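Local atomic coordinates of putative uncharacterized protein (Legionella drancourtii, PDB entry 4JVS), a protein that probably accelerates, through its LepB-type GAP domain, GTP hydrolysis by a host small GTPase of the Rab family. Residues 24-29 against 43-48; 126-131 against 166-171. One frame throughout, in Å; residues are numbered along the deposited sequence.

Interaction 1: residues 24-29 against 43-48; sequences PLLQME and GLLGQI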
# COMPACT_ATOMS: atom_id res chain seq x y z
N PRO A 24 -14.33 -27.65 2.93
CA PRO A 24 -15.15 -27.13 1.83
C PRO A 24 -14.30 -26.47 0.75
O PRO A 24 -13.21 -26.00 1.05
CB PRO A 24 -16.03 -26.09 2.51
CG PRO A 24 -15.29 -25.70 3.70
CD PRO A 24 -14.56 -26.90 4.17
N LEU A 25 -14.81 -26.43 -0.48
CA LEU A 25 -14.09 -25.88 -1.62
C LEU A 25 -14.59 -24.50 -1.98
O LEU A 25 -15.74 -24.33 -2.40
CB LEU A 25 -14.27 -26.81 -2.82
CG LEU A 25 -13.59 -26.48 -4.15
CD1 LEU A 25 -12.16 -26.96 -4.15
CD2 LEU A 25 -14.35 -27.14 -5.27
N LEU A 26 -13.74 -23.49 -1.83
CA LEU A 26 -14.12 -22.14 -2.23
C LEU A 26 -14.18 -22.06 -3.74
O LEU A 26 -13.20 -22.36 -4.43
CB LEU A 26 -13.12 -21.12 -1.70
CG LEU A 26 -12.87 -21.16 -0.20
CD1 LEU A 26 -11.88 -20.09 0.16
CD2 LEU A 26 -14.17 -21.01 0.58
N GLN A 27 -15.33 -21.64 -4.25
CA GLN A 27 -15.54 -21.52 -5.69
C GLN A 27 -16.01 -20.13 -6.09
O GLN A 27 -16.72 -19.46 -5.33
CB GLN A 27 -16.53 -22.57 -6.18
CG GLN A 27 -15.88 -23.87 -6.63
CD GLN A 27 -16.86 -24.80 -7.31
OE1 GLN A 27 -17.88 -25.18 -6.73
NE2 GLN A 27 -16.56 -25.17 -8.56
N MET A 28 -15.66 -19.69 -7.29
CA MET A 28 -16.02 -18.37 -7.72
C MET A 28 -17.12 -18.38 -8.73
O MET A 28 -17.08 -19.07 -9.71
CB MET A 28 -14.84 -17.64 -8.27
CG MET A 28 -13.78 -17.42 -7.24
SD MET A 28 -12.70 -16.13 -7.75
CE MET A 28 -13.83 -14.89 -8.30
N GLU A 29 -18.12 -17.58 -8.44
CA GLU A 29 -19.45 -17.72 -8.98
C GLU A 29 -19.66 -17.21 -10.38
O GLU A 29 -18.84 -16.51 -10.95
CB GLU A 29 -20.47 -17.12 -8.03
CG GLU A 29 -19.92 -16.69 -6.69
CD GLU A 29 -20.81 -17.11 -5.55
OE1 GLU A 29 -21.78 -16.42 -5.25
OE2 GLU A 29 -20.54 -18.16 -4.96
N GLY A 43 -20.48 -18.85 4.88
CA GLY A 43 -21.45 -19.88 5.19
C GLY A 43 -20.84 -21.27 5.17
O GLY A 43 -21.05 -22.06 6.09
N LEU A 44 -20.08 -21.56 4.11
CA LEU A 44 -19.38 -22.83 3.96
C LEU A 44 -18.35 -23.06 5.07
O LEU A 44 -18.13 -24.19 5.51
CB LEU A 44 -18.68 -22.90 2.60
CG LEU A 44 -19.48 -23.09 1.32
CD1 LEU A 44 -18.55 -23.13 0.12
CD2 LEU A 44 -20.26 -24.38 1.40
N LEU A 45 -17.70 -22.02 5.51
CA LEU A 45 -16.68 -22.17 6.51
C LEU A 45 -17.21 -22.13 7.92
O LEU A 45 -16.51 -22.42 8.86
CB LEU A 45 -15.59 -21.12 6.30
CG LEU A 45 -14.82 -21.25 4.99
CD1 LEU A 45 -13.71 -20.25 4.86
CD2 LEU A 45 -14.27 -22.63 4.83
N GLY A 46 -18.47 -21.77 8.08
CA GLY A 46 -19.08 -21.69 9.38
C GLY A 46 -19.77 -22.97 9.69
O GLY A 46 -20.34 -23.16 10.73
N GLN A 47 -19.74 -23.87 8.75
CA GLN A 47 -20.41 -25.11 8.91
C GLN A 47 -19.64 -25.88 9.91
O GLN A 47 -18.52 -25.59 10.18
CB GLN A 47 -20.44 -25.84 7.60
CG GLN A 47 -21.75 -25.71 6.88
CD GLN A 47 -21.69 -26.47 5.60
OE1 GLN A 47 -20.67 -26.46 4.92
NE2 GLN A 47 -22.75 -27.18 5.27
N ILE A 48 -20.31 -26.84 10.51
CA ILE A 48 -19.78 -27.54 11.63
C ILE A 48 -18.68 -28.50 11.31
O ILE A 48 -18.74 -29.22 10.36
CB ILE A 48 -20.94 -28.22 12.34
CG1 ILE A 48 -20.62 -29.65 12.66
CG2 ILE A 48 -22.17 -28.12 11.50
CD1 ILE A 48 -21.37 -30.14 13.87
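Pro24 lays its ring against helix 34-45, where Leu44 and Leu45 receive it from successive positions. The close-packed part is the ring itself. Its CG approaches Leu45 CD2 to 3.4 Å, and the two side chains cross at about a right angle, one methyl branch of the leucine meeting the proline carbon. The same CG lies 3.7 Å from Leu44 O, a van der Waals neighbour of the ring. Pro24 CB, meanwhile, faces Leu44 CB at 4.1 Å. In Leu45 the CG atom lies beside the backbone N and anti to the carbonyl carbon (chi1 -64°), which turns CD2 to Pro24 and CD1 to Leu26.

Away from the ring the fit slackens. Leu26 CD2 and Leu45 CD1 meet at 4.4 Å, although both leucines are buried. On the outer side, Leu44 CD1 comes to 4.0 Å from Leu25 O, while the Leu25 side chain turns away from the helix; Leu44 and Leu25 are both partly exposed. Contact between the segments is thus apolar, and polar ties come from elsewhere: backbone hydrogen bonds of Pro24 and Leu26 to Arg54 hold the extended segment against that loop, and Gln27 O accepts one from Trp41 NE1. The incoming chain is thereby packed on Leu44 and Leu45 of the helix it precedes. Leu26 also rests on Val53 and Val58 and on Trp41 of helix 34-45, and Leu45 continues inward onto Leu195 and Leu199, joining this peripheral layer to helix 193-214.

Interaction 2: residues 126-131 against 166-171; sequences SIVDPK and AGQNII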
# COMPACT_ATOMS: atom_id res chain seq x y z
N SER A 126 -7.08 1.56 -2.26
CA SER A 126 -7.71 0.30 -1.88
C SER A 126 -7.94 -0.71 -3.00
O SER A 126 -8.38 -1.83 -2.74
CB SER A 126 -9.00 0.59 -1.12
OG SER A 126 -8.71 1.20 0.14
N ILE A 127 -7.64 -0.34 -4.25
CA ILE A 127 -7.78 -1.27 -5.36
C ILE A 127 -6.64 -2.29 -5.42
O ILE A 127 -5.46 -1.94 -5.33
CB ILE A 127 -7.99 -0.54 -6.71
CG1 ILE A 127 -9.48 -0.20 -6.87
CG2 ILE A 127 -7.54 -1.40 -7.88
CD1 ILE A 127 -9.82 0.49 -8.17
N VAL A 128 -7.00 -3.56 -5.54
CA VAL A 128 -6.04 -4.64 -5.58
C VAL A 128 -5.66 -4.94 -7.01
O VAL A 128 -6.52 -5.30 -7.82
CB VAL A 128 -6.60 -5.92 -4.94
CG1 VAL A 128 -5.50 -6.93 -4.73
CG2 VAL A 128 -7.27 -5.61 -3.62
N ASP A 129 -4.38 -4.79 -7.33
CA ASP A 129 -3.87 -5.06 -8.66
C ASP A 129 -4.02 -6.54 -8.98
O ASP A 129 -3.42 -7.38 -8.32
CB ASP A 129 -2.39 -4.68 -8.75
CG ASP A 129 -1.84 -4.81 -10.15
OD1 ASP A 129 -0.69 -5.28 -10.31
OD2 ASP A 129 -2.57 -4.44 -11.10
N PRO A 130 -4.85 -6.86 -9.99
CA PRO A 130 -5.04 -8.26 -10.40
C PRO A 130 -3.73 -8.97 -10.78
O PRO A 130 -3.57 -10.14 -10.46
CB PRO A 130 -5.98 -8.14 -11.61
CG PRO A 130 -6.72 -6.85 -11.40
CD PRO A 130 -5.74 -5.93 -10.72
N LYS A 131 -2.77 -8.27 -11.34
CA LYS A 131 -1.53 -8.92 -11.68
C LYS A 131 -0.61 -9.19 -10.54
O LYS A 131 -0.12 -10.28 -10.38
CB LYS A 131 -0.78 -8.08 -12.67
CG LYS A 131 -1.43 -7.97 -14.00
CD LYS A 131 -0.45 -7.39 -14.99
CE LYS A 131 -0.52 -5.89 -15.02
NZ LYS A 131 -1.52 -5.41 -16.00
N ALA A 166 -10.92 -4.37 4.59
CA ALA A 166 -11.50 -5.64 5.00
C ALA A 166 -11.54 -6.61 3.83
O ALA A 166 -11.24 -7.80 3.98
CB ALA A 166 -12.91 -5.42 5.57
N GLY A 167 -11.93 -6.10 2.66
CA GLY A 167 -12.02 -6.90 1.46
C GLY A 167 -10.64 -7.34 1.01
O GLY A 167 -10.47 -8.48 0.55
N GLN A 168 -9.67 -6.44 1.16
CA GLN A 168 -8.28 -6.73 0.82
C GLN A 168 -7.77 -7.89 1.66
O GLN A 168 -7.08 -8.78 1.17
CB GLN A 168 -7.42 -5.50 1.06
CG GLN A 168 -7.73 -4.32 0.14
CD GLN A 168 -6.70 -3.21 0.23
OE1 GLN A 168 -6.43 -2.67 1.32
NE2 GLN A 168 -6.11 -2.87 -0.90
N ASN A 169 -8.13 -7.88 2.93
CA ASN A 169 -7.64 -8.86 3.87
C ASN A 169 -8.18 -10.26 3.57
O ASN A 169 -7.49 -11.26 3.79
CB ASN A 169 -7.97 -8.42 5.29
CG ASN A 169 -7.22 -9.19 6.35
OD1 ASN A 169 -6.21 -9.84 6.07
ND2 ASN A 169 -7.71 -9.13 7.58
N ILE A 170 -9.41 -10.34 3.06
CA ILE A 170 -9.99 -11.61 2.66
C ILE A 170 -9.11 -12.25 1.59
O ILE A 170 -8.75 -13.43 1.67
CB ILE A 170 -11.42 -11.43 2.09
CG1 ILE A 170 -12.37 -10.89 3.16
CG2 ILE A 170 -11.95 -12.74 1.51
CD1 ILE A 170 -13.78 -10.65 2.65
N ILE A 171 -8.75 -11.46 0.60
CA ILE A 171 -7.89 -11.90 -0.48
C ILE A 171 -6.50 -12.25 0.05
O ILE A 171 -5.91 -13.22 -0.38
CB ILE A 171 -7.78 -10.80 -1.56
CG1 ILE A 171 -9.17 -10.52 -2.14
CG2 ILE A 171 -6.76 -11.20 -2.62
CD1 ILE A 171 -9.19 -9.61 -3.34
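Gln168 stretches along Ser126 and Val128, carrying most of the contact between helix 156-177 and the loop that follows helix 118-124. Followed along the helix, the segment illustrates how successive residues divide their work between two faces. Ala166 serves the far face, packing on Tyr205 of helix 193-214, and its carbonyl accepts the backbone bond from Ile170 N. Gly167 contributes its carbonyl to the helix through a weak bond from Ile171 N.

Gln168 then turns to the loop. Its CG stands anti to the carbonyl carbon (chi1 -66°) and the chain runs on extended, and it and Val128 slide past each other in opposite directions. Val128 CG2 touches the aliphatic part at 4.0 Å from Gln168 CG, and the amide end continues to Ser126. There Gln168 NE2 comes within 3.1 Å of Ser126 O, yet the angle is poor for a hydrogen bond; that nitrogen is satisfied by a bond elsewhere. The middle of the amide is also near, with Gln168 CD 3.7 Å from Ser126 O.

Asn169 bonds through OD1 to Gln173 NE2, a turn further along, and Ile170 returns to helix 193-214. With Ile171 the loop-facing side resumes: its CD1 lies 4.4 Å from Val128 CG2, where Phe67 packs on Val128 and Leu63 on Ile171, both from helix 60-80. The chain of another protein, probably the GTPase, packs on Ser126, Val128, Gln168 and Asn169, and the Gln168 side chain lies about 11 Å from the bound aluminium fluoride. Loop and helix together form part of the surface that meets the other protein in this helical LepB-type GAP domain.

How the interactions relate
Interactions 1 and 2 follow one another along the chain and lie in the same N-terminal GAP subdomain, their centres about 19 Å apart and their nearest atoms about 7 Å apart. Interaction 1 is peripheral, partly buried, and purely apolar in its side-chain pairing; interaction 2 is buried nearer the middle of the chain and mixes a glutamine amide and a backbone carbonyl with its aliphatic contacts. Both set a loop against a helix, and both meet Leu199 of helix 193-214, through Leu45 and Ile170 respectively. Only interaction 2 meets the chain of the other protein.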